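Local coordinates for protein ditrans,polycis-undecaprenyl-diphosphate synthase ((2E,6E)-farnesyl-diphosphate specific) (PDB 6ACS) that probably catalyses the sequential condensation of isopentenyl diphosphate with farnesyl diphosphate to make undecaprenyl diphosphate, the precursor of the bacterial cell-wall carrier lipid, at residues R100-R105 with V135-M140. Numbering follows the deposited sequence.
Sequences RFIGDR and VSYGGM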
ATOM      1  N   ARG B 100      21.340   0.785  -6.290  1.00 25.85           N
ATOM      2  CA  ARG B 100      20.894   1.572  -5.151  1.00 27.89           C
ATOM      3  C   ARG B 100      20.463   0.627  -4.037  1.00 23.05           C
ATOM      4  O   ARG B 100      20.077  -0.515  -4.292  1.00 27.51           O
ATOM      5  CB  ARG B 100      19.736   2.493  -5.569  1.00 32.31           C
ATOM      6  CG  ARG B 100      19.352   3.518  -4.531  0.51 36.18           C
ATOM      7  CD  ARG B 100      18.180   4.392  -4.977  0.51 35.61           C
ATOM      8  NE  ARG B 100      18.468   5.185  -6.168  0.51 35.24           N
ATOM      9  CZ  ARG B 100      17.761   6.247  -6.544  0.51 33.75           C
ATOM     10  NH1 ARG B 100      16.726   6.650  -5.815  0.51 31.71           N
ATOM     11  NH2 ARG B 100      18.087   6.907  -7.649  0.51 33.09           N
ATOM     12  N   PHE B 101      20.551   1.098  -2.792  1.00 23.82           N
ATOM     13  CA  PHE B 101      20.103   0.314  -1.653  1.00 25.59           C
ATOM     14  C   PHE B 101      19.137   1.155  -0.836  1.00 27.90           C
ATOM     15  O   PHE B 101      19.344   2.363  -0.676  1.00 25.73           O
ATOM     16  CB  PHE B 101      21.289  -0.138  -0.799  1.00 27.15           C
ATOM     17  CG  PHE B 101      22.295  -0.923  -1.575  1.00 25.24           C
ATOM     18  CD1 PHE B 101      23.343  -0.277  -2.214  1.00 27.42           C
ATOM     19  CD2 PHE B 101      22.151  -2.298  -1.726  1.00 26.36           C
ATOM     20  CE1 PHE B 101      24.267  -0.993  -2.963  1.00 31.76           C
ATOM     21  CE2 PHE B 101      23.076  -3.032  -2.481  1.00 27.54           C
ATOM     22  CZ  PHE B 101      24.128  -2.373  -3.096  1.00 31.71           C
ATOM     23  N   ILE B 102      18.054   0.530  -0.370  1.00 23.96           N
ATOM     24  CA  ILE B 102      17.139   1.218   0.537  1.00 23.79           C
ATOM     25  C   ILE B 102      16.998   0.392   1.804  1.00 24.84           C
ATOM     26  O   ILE B 102      17.191  -0.829   1.802  1.00 25.64           O
ATOM     27  CB  ILE B 102      15.750   1.484  -0.073  1.00 23.77           C
ATOM     28  CG1 ILE B 102      15.132   0.161  -0.526  1.00 23.80           C
ATOM     29  CG2 ILE B 102      15.859   2.506  -1.223  1.00 25.50           C
ATOM     30  CD1 ILE B 102      13.735   0.320  -1.149  1.00 25.85           C
ATOM     31  N   GLY B 103      16.674   1.076   2.897  1.00 24.63           N
ATOM     32  CA  GLY B 103      16.541   0.443   4.189  1.00 25.98           C
ATOM     33  C   GLY B 103      17.393   1.123   5.235  1.00 31.03           C
ATOM     34  O   GLY B 103      18.128   2.075   4.969  1.00 27.55           O
ATOM     35  N   ASP B 104      17.273   0.614   6.453  1.00 26.88           N
ATOM     36  CA  ASP B 104      17.977   1.142   7.610  1.00 31.27           C
ATOM     37  C   ASP B 104      19.426   0.700   7.543  1.00 34.94           C
ATOM     38  O   ASP B 104      19.710  -0.500   7.463  1.00 36.72           O
ATOM     39  CB  ASP B 104      17.289   0.627   8.868  1.00 32.90           C
ATOM     40  CG  ASP B 104      17.819   1.242  10.153  1.00 38.64           C
ATOM     41  OD1 ASP B 104      18.812   2.008  10.159  1.00 40.63           O
ATOM     42  OD2 ASP B 104      17.196   0.935  11.189  1.00 41.70           O
ATOM     43  N   ARG B 105      20.344   1.656   7.558  1.00 30.90           N
ATOM     44  CA  ARG B 105      21.753   1.296   7.528  1.00 34.17           C
ATOM     45  C   ARG B 105      22.397   1.401   8.894  1.00 36.84           C
ATOM     46  O   ARG B 105      23.543   0.968   9.053  1.00 41.76           O
ATOM     47  CB  ARG B 105      22.518   2.176   6.524  1.00 35.65           C
ATOM     48  CG  ARG B 105      21.979   2.068   5.099  1.00 35.61           C
ATOM     49  CD  ARG B 105      22.866   2.773   4.072  1.00 35.81           C
ATOM     50  NE  ARG B 105      22.230   2.780   2.750  1.00 31.42           N
ATOM     51  CZ  ARG B 105      22.785   3.283   1.648  1.00 37.96           C
ATOM     52  NH1 ARG B 105      23.999   3.826   1.699  1.00 40.39           N
ATOM     53  NH2 ARG B 105      22.135   3.238   0.494  1.00 36.84           N
ATOM     54  N   VAL B 135      17.458  -3.654   1.823  1.00 24.56           N
ATOM     55  CA  VAL B 135      18.202  -4.360   2.861  1.00 25.29           C
ATOM     56  C   VAL B 135      17.809  -3.757   4.199  1.00 25.65           C
ATOM     57  O   VAL B 135      17.892  -2.536   4.375  1.00 26.68           O
ATOM     58  CB  VAL B 135      19.725  -4.237   2.651  1.00 28.50           C
ATOM     59  CG1 VAL B 135      20.489  -4.983   3.750  1.00 31.78           C
ATOM     60  CG2 VAL B 135      20.130  -4.710   1.243  1.00 28.09           C
ATOM     61  N   SER B 136      17.394  -4.608   5.144  1.00 25.60           N
ATOM     62  CA  SER B 136      16.885  -4.133   6.434  1.00 29.53           C
ATOM     63  C   SER B 136      15.830  -3.058   6.217  1.00 28.30           C
ATOM     64  O   SER B 136      15.834  -2.004   6.869  1.00 25.16           O
ATOM     65  CB  SER B 136      18.007  -3.609   7.337  1.00 37.23           C
ATOM     66  OG  SER B 136      18.869  -4.663   7.724  1.00 41.34           O
ATOM     67  N   TYR B 137      14.934  -3.330   5.271  1.00 25.36           N
ATOM     68  CA  TYR B 137      13.926  -2.389   4.818  1.00 22.72           C
ATOM     69  C   TYR B 137      12.539  -2.834   5.271  1.00 27.06           C
ATOM     70  O   TYR B 137      12.234  -4.029   5.282  1.00 26.34           O
ATOM     71  CB  TYR B 137      13.950  -2.277   3.280  1.00 21.69           C
ATOM     72  CG  TYR B 137      12.858  -1.372   2.790  1.00 20.57           C
ATOM     73  CD1 TYR B 137      13.073  -0.010   2.684  1.00 21.42           C
ATOM     74  CD2 TYR B 137      11.600  -1.879   2.462  1.00 22.23           C
ATOM     75  CE1 TYR B 137      12.062   0.847   2.279  1.00 22.01           C
ATOM     76  CE2 TYR B 137      10.575  -1.037   2.058  1.00 21.15           C
ATOM     77  CZ  TYR B 137      10.808   0.325   1.978  1.00 23.91           C
ATOM     78  OH  TYR B 137       9.797   1.156   1.577  1.00 20.86           O
ATOM     79  N   GLY B 138      11.691  -1.866   5.597  1.00 24.05           N
ATOM     80  CA  GLY B 138      10.256  -2.100   5.689  1.00 23.93           C
ATOM     81  C   GLY B 138       9.528  -0.840   5.275  1.00 23.00           C
ATOM     82  O   GLY B 138      10.037   0.267   5.454  1.00 22.40           O
ATOM     83  N   GLY B 139       8.323  -1.002   4.718  1.00 18.99           N
ATOM     84  CA  GLY B 139       7.588   0.172   4.262  1.00 21.13           C
ATOM     85  C   GLY B 139       7.186   1.090   5.402  1.00 21.53           C
ATOM     86  O   GLY B 139       7.193   2.321   5.273  1.00 21.37           O
ATOM     87  N   MET B 140       6.799   0.505   6.528  1.00 19.96           N
ATOM     88  CA  MET B 140       6.500   1.322   7.691  1.00 20.68           C
ATOM     89  C   MET B 140       7.741   2.038   8.192  1.00 19.82           C
ATOM     90  O   MET B 140       7.664   3.217   8.558  1.00 20.68           O
ATOM     91  CB  MET B 140       5.896   0.463   8.799  1.00 20.68           C
ATOM     92  CG  MET B 140       4.472   0.017   8.468  1.00 23.19           C
ATOM     93  SD  MET B 140       3.723  -0.947   9.826  1.00 30.42           S
ATOM     94  CE  MET B 140       4.526  -2.525   9.648  0.55 31.91           C
TER
HETATM   95  O   HOH W   1      19.998  -0.798   4.223  1.00 32.31           O
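Ile-102 and Tyr-137 meet at the C-terminal ends of strands 97-102 and 129-134, neighbours at one side of the parallel sheet of the cis-prenyltransferase fold. The last ladder bond here, from Val-135 N to Ile-102 O (2.8 Å), is straight at hydrogen and runs almost in line with the carbonyl. Past it, Asp-104 N reaches Ser-136 O at 3.0 Å from well above the carbonyl plane, so segments 100-105 and 135-140 stay joined after leaving the sheet. Between these bonds Gly-103 comes so close that its CA makes a C-H...O contact with Val-135 O (3.3 Å).

Along Tyr-137, CB packs near Ile-102 O and Gly-103 CA, and CD1 lies 3.8 Å from both Gly-103 N and Ile-102 CG1. CE1 touches Ile-102 CD1, and OH ends in a hydrogen bond to Asp-142 of helix 139-155. With CG anti to the backbone N (chi1 177°), the ring turns one face to isoleucine and an edge to Gly-103. On the other side of the strand, Phe-101 and Val-135 face helices 71-95 and 110-123, touching at CD2 and CG2. A water donates to Val-135 O at 2.7 Å and only weakly to Asp-104 O. The CH-pi contact places Ile-102 CD1 4.1 Å from the Tyr-137 ring centroid, displaced toward the rim.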